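Local coordinates for chorismatase (Streptomyces hygroscopicus, PDB 4BPS), which hydrolyses chorismate to a dihydroxycyclohexadiene carboxylic acid and pyruvate, a step in the biosynthesis of the immunosuppressant polyketides FK506 and FK520, at residues 38-49 with 57-68. Numbering follows the deposited sequence. Where two conformers were deposited one is given.
Sequences VLGLIEHGTGHT and APRTAVHTTTRD
Leu-41 and Glu-43 run alongside Arg-59 and Ala-61 as parallel strands 38-44 and 57-62, their axes 16° apart. Four backbone bonds link them: Leu-41 N to Pro-58 O, a weak one from Thr-60 N to Leu-41 O, Glu-43 N to Thr-60 O and Val-62 N to Glu-43 O; past His-44, Gly-45 N binds Val-62 O. Further on, 46-49 passes to the other edge of 57-62, where Thr-49 OG1 accepts Ala-61 N at 3.1 Å.

On the face of Leu-41 and Glu-43, Arg-59 forms a salt bridge. Its chain, turned off the straight course about CB-CG (chi2 -98°), brings NH2 within 2.7 Å of Glu-43 OE1, which lies in the guanidinium plane although the carboxylate stands nearly perpendicular (85°); NE adds a weak bond to the same oxygen, and Thr-49 OG1 sits over one guanidinium face. A leucine in place of Arg-59 would probably leave the Glu-43 carboxylate without its charged mate and freer to turn.

The opposite face mixes apolar and polar groups: Ile-42 CG2 meets Val-62 CG2 at 3.8 Å, and His-44 ND1 and Thr-64 OG1 share a 2.8 Å hydrogen bond at the ring edge, while NE2 bonds Glu-74.

In the loop, Gly-47 CA makes a CH-pi contact over the His-63 ring. The parallel pair is central in a mixed five-stranded sheet, with 72-77 antiparallel to 38-44 and 52-54 antiparallel to 57-62.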
loop_
_atom_site.group_PDB
_atom_site.type_symbol
_atom_site.label_atom_id
_atom_site.label_comp_id
_atom_site.label_asym_id
_atom_site.label_seq_id
_atom_site.Cartn_x
_atom_site.Cartn_y
_atom_site.Cartn_z
ATOM N N VAL A 38 -4.811 9.563 15.982
ATOM C CA VAL A 38 -4.083 9.754 14.726
ATOM C C VAL A 38 -2.641 9.300 14.874
ATOM O O VAL A 38 -1.937 9.730 15.788
ATOM C CB VAL A 38 -4.138 11.239 14.285
ATOM C CG1 VAL A 38 -3.221 11.507 13.111
ATOM C CG2 VAL A 38 -5.556 11.636 13.904
ATOM N N LEU A 39 -2.216 8.438 13.956
ATOM C CA LEU A 39 -0.844 7.951 13.886
ATOM C C LEU A 39 -0.068 8.741 12.847
ATOM O O LEU A 39 1.028 9.187 13.130
ATOM C CB LEU A 39 -0.795 6.478 13.493
ATOM C CG LEU A 39 -0.862 5.390 14.529
ATOM C CD1 LEU A 39 -0.955 4.059 13.826
ATOM C CD2 LEU A 39 0.410 5.428 15.393
ATOM N N GLY A 40 -0.624 8.906 11.652
ATOM C CA GLY A 40 0.127 9.537 10.585
ATOM C C GLY A 40 -0.770 9.842 9.412
ATOM O O GLY A 40 -1.914 9.383 9.374
ATOM N N LEU A 41 -0.236 10.610 8.465
ATOM C CA LEU A 41 -1.038 11.197 7.403
ATOM C C LEU A 41 -0.281 11.183 6.085
ATOM O O LEU A 41 0.890 11.570 6.034
ATOM C CB LEU A 41 -1.368 12.668 7.760
ATOM C CG LEU A 41 -2.050 13.008 9.086
ATOM C CD1 LEU A 41 -1.014 13.321 10.135
ATOM C CD2 LEU A 41 -2.955 14.176 8.870
ATOM N N ILE A 42 -0.966 10.775 5.022
ATOM C CA ILE A 42 -0.419 10.816 3.668
ATOM C C ILE A 42 -1.336 11.686 2.820
ATOM O O ILE A 42 -2.521 11.377 2.658
ATOM C CB ILE A 42 -0.326 9.403 3.042
ATOM C CG1 ILE A 42 0.505 8.470 3.939
ATOM C CG2 ILE A 42 0.209 9.497 1.624
ATOM C CD1 ILE A 42 1.956 8.892 4.133
ATOM N N GLU A 43 -0.780 12.783 2.315
ATOM C CA GLU A 43 -1.548 13.720 1.484
ATOM C C GLU A 43 -1.408 13.365 0.013
ATOM O O GLU A 43 -0.344 13.516 -0.585
ATOM C CB GLU A 43 -1.067 15.151 1.729
ATOM C CG GLU A 43 -1.184 15.527 3.192
ATOM C CD GLU A 43 -0.702 16.914 3.491
ATOM O OE1 GLU A 43 0.261 17.369 2.840
ATOM O OE2 GLU A 43 -1.272 17.551 4.395
ATOM N N HIS A 44 -2.484 12.850 -0.581
ATOM C CA HIS A 44 -2.521 12.544 -2.010
ATOM C C HIS A 44 -2.947 13.776 -2.766
ATOM O O HIS A 44 -3.935 14.403 -2.426
ATOM C CB HIS A 44 -3.542 11.434 -2.268
ATOM C CG HIS A 44 -3.131 10.134 -1.665
ATOM N ND1 HIS A 44 -2.208 9.299 -2.262
ATOM C CD2 HIS A 44 -3.473 9.572 -0.482
ATOM C CE1 HIS A 44 -2.012 8.263 -1.461
ATOM N NE2 HIS A 44 -2.774 8.400 -0.382
ATOM N N GLY A 45 -2.209 14.154 -3.792
ATOM C CA GLY A 45 -2.529 15.380 -4.494
ATOM C C GLY A 45 -1.584 15.591 -5.663
ATOM O O GLY A 45 -1.025 14.627 -6.207
ATOM N N THR A 46 -1.390 16.859 -6.009
ATOM C CA THR A 46 -0.681 17.242 -7.213
ATOM C C THR A 46 0.743 17.759 -6.939
ATOM O O THR A 46 1.327 18.484 -7.750
ATOM C CB THR A 46 -1.490 18.283 -8.024
ATOM O OG1 THR A 46 -1.663 19.455 -7.211
ATOM C CG2 THR A 46 -2.830 17.744 -8.450
ATOM N N GLY A 47 1.351 17.307 -5.849
ATOM C CA GLY A 47 2.723 17.658 -5.553
ATOM C C GLY A 47 3.260 16.773 -4.439
ATOM O O GLY A 47 2.612 15.800 -4.023
ATOM N N HIS A 48 4.470 17.084 -3.980
ATOM C CA HIS A 48 5.064 16.296 -2.917
ATOM C C HIS A 48 5.770 17.232 -1.924
ATOM O O HIS A 48 5.931 18.437 -2.181
ATOM C CB HIS A 48 6.026 15.226 -3.455
ATOM C CG HIS A 48 7.266 15.751 -4.108
ATOM N ND1 HIS A 48 7.331 16.049 -5.452
ATOM C CD2 HIS A 48 8.499 16.008 -3.599
ATOM C CE1 HIS A 48 8.553 16.485 -5.732
ATOM N NE2 HIS A 48 9.278 16.475 -4.627
ATOM N N THR A 49 6.149 16.671 -0.786
ATOM C CA THR A 49 6.871 17.388 0.260
ATOM C C THR A 49 7.929 16.447 0.843
ATOM O O THR A 49 8.009 15.267 0.482
ATOM C CB THR A 49 5.937 17.833 1.414
ATOM O OG1 THR A 49 5.431 16.674 2.097
ATOM C CG2 THR A 49 4.776 18.663 0.932
ATOM N N ALA A 57 2.876 13.344 14.540
ATOM C CA ALA A 57 2.298 12.492 13.507
ATOM C C ALA A 57 3.152 12.580 12.245
ATOM O O ALA A 57 3.304 13.671 11.700
ATOM C CB ALA A 57 0.880 12.940 13.210
ATOM N N PRO A 58 3.740 11.458 11.792
ATOM C CA PRO A 58 4.447 11.486 10.510
ATOM C C PRO A 58 3.521 11.951 9.402
ATOM O O PRO A 58 2.356 11.522 9.345
ATOM C CB PRO A 58 4.834 10.025 10.289
ATOM C CG PRO A 58 4.905 9.435 11.628
ATOM C CD PRO A 58 3.880 10.161 12.464
ATOM N N ARG A 59 4.061 12.761 8.495
ATOM C CA ARG A 59 3.291 13.268 7.384
ATOM C C ARG A 59 4.154 13.443 6.150
ATOM O O ARG A 59 5.319 13.843 6.257
ATOM C CB ARG A 59 2.703 14.633 7.788
ATOM C CG ARG A 59 2.009 15.403 6.706
ATOM C CD ARG A 59 2.965 16.441 6.128
ATOM N NE ARG A 59 2.349 17.213 5.061
ATOM C CZ ARG A 59 2.824 18.370 4.614
ATOM N NH1 ARG A 59 3.914 18.899 5.159
ATOM N NH2 ARG A 59 2.188 19.010 3.640
ATOM N N THR A 60 3.578 13.180 4.984
ATOM C CA THR A 60 4.197 13.607 3.744
ATOM C C THR A 60 3.105 13.720 2.690
ATOM O O THR A 60 2.008 13.200 2.870
ATOM C CB THR A 60 5.307 12.639 3.284
ATOM O OG1 THR A 60 6.183 13.297 2.354
ATOM C CG2 THR A 60 4.761 11.385 2.612
ATOM N N ALA A 61 3.421 14.391 1.581
ATOM C CA ALA A 61 2.532 14.476 0.442
ATOM C C ALA A 61 3.137 13.717 -0.718
ATOM O O ALA A 61 4.346 13.834 -0.974
ATOM C CB ALA A 61 2.299 15.928 0.054
ATOM N N VAL A 62 2.300 12.951 -1.419
ATOM C CA VAL A 62 2.746 12.233 -2.610
ATOM C C VAL A 62 1.937 12.680 -3.817
ATOM O O VAL A 62 0.759 13.062 -3.702
ATOM C CB VAL A 62 2.649 10.680 -2.418
ATOM C CG1 VAL A 62 3.686 10.212 -1.403
ATOM C CG2 VAL A 62 1.219 10.248 -2.007
ATOM N N HIS A 63 2.598 12.668 -4.960
ATOM C CA HIS A 63 2.020 13.229 -6.185
ATOM C C HIS A 63 1.311 12.117 -6.962
ATOM O O HIS A 63 1.779 11.646 -8.002
ATOM C CB HIS A 63 3.104 13.924 -6.998
ATOM C CG HIS A 63 2.582 14.766 -8.123
ATOM N ND1 HIS A 63 3.367 15.677 -8.788
ATOM C CD2 HIS A 63 1.357 14.812 -8.714
ATOM C CE1 HIS A 63 2.645 16.261 -9.727
ATOM N NE2 HIS A 63 1.423 15.754 -9.705
ATOM N N THR A 64 0.167 11.711 -6.428
ATOM C CA THR A 64 -0.543 10.541 -6.926
ATOM C C THR A 64 -1.772 10.870 -7.771
ATOM O O THR A 64 -2.476 9.949 -8.212
ATOM C CB THR A 64 -0.937 9.635 -5.787
ATOM O OG1 THR A 64 -1.538 10.448 -4.768
ATOM C CG2 THR A 64 0.289 8.892 -5.238
ATOM N N THR A 65 -2.013 12.155 -8.054
ATOM C CA THR A 65 -3.050 12.500 -9.019
ATOM C C THR A 65 -2.740 13.823 -9.700
ATOM O O THR A 65 -1.743 14.462 -9.383
ATOM C CB THR A 65 -4.454 12.433 -8.387
ATOM O OG1 THR A 65 -5.417 12.327 -9.461
ATOM C CG2 THR A 65 -4.702 13.641 -7.472
ATOM N N THR A 66 -3.573 14.192 -10.671
ATOM C CA THR A 66 -3.270 15.297 -11.575
ATOM C C THR A 66 -4.269 16.440 -11.495
ATOM O O THR A 66 -4.126 17.412 -12.226
ATOM C CB THR A 66 -3.179 14.807 -13.033
ATOM O OG1 THR A 66 -4.439 14.249 -13.407
ATOM C CG2 THR A 66 -2.072 13.772 -13.195
ATOM N N ARG A 67 -5.277 16.329 -10.630
ATOM C CA ARG A 67 -6.233 17.424 -10.406
ATOM C C ARG A 67 -6.340 17.691 -8.908
ATOM O O ARG A 67 -6.494 16.754 -8.104
ATOM C CB ARG A 67 -7.621 17.069 -10.900
ATOM C CG ARG A 67 -7.760 16.954 -12.396
ATOM C CD ARG A 67 -9.178 16.529 -12.721
ATOM N NE ARG A 67 -10.164 17.506 -12.253
ATOM C CZ ARG A 67 -10.579 18.557 -12.953
ATOM N NH1 ARG A 67 -10.106 18.772 -14.178
ATOM N NH2 ARG A 67 -11.480 19.385 -12.437
ATOM N N ASP A 68 -6.349 18.970 -8.517
ATOM C CA ASP A 68 -6.463 19.311 -7.104
ATOM C C ASP A 68 -7.780 18.842 -6.504
ATOM O O ASP A 68 -7.850 18.533 -5.303
ATOM C CB ASP A 68 -6.315 20.812 -6.902
ATOM C CG ASP A 68 -4.879 21.248 -6.868
ATOM O OD1 ASP A 68 -4.015 20.359 -6.740
ATOM O OD2 ASP A 68 -4.628 22.478 -6.937
HETATM O O HOH W 1 5.859 16.358 -7.763
#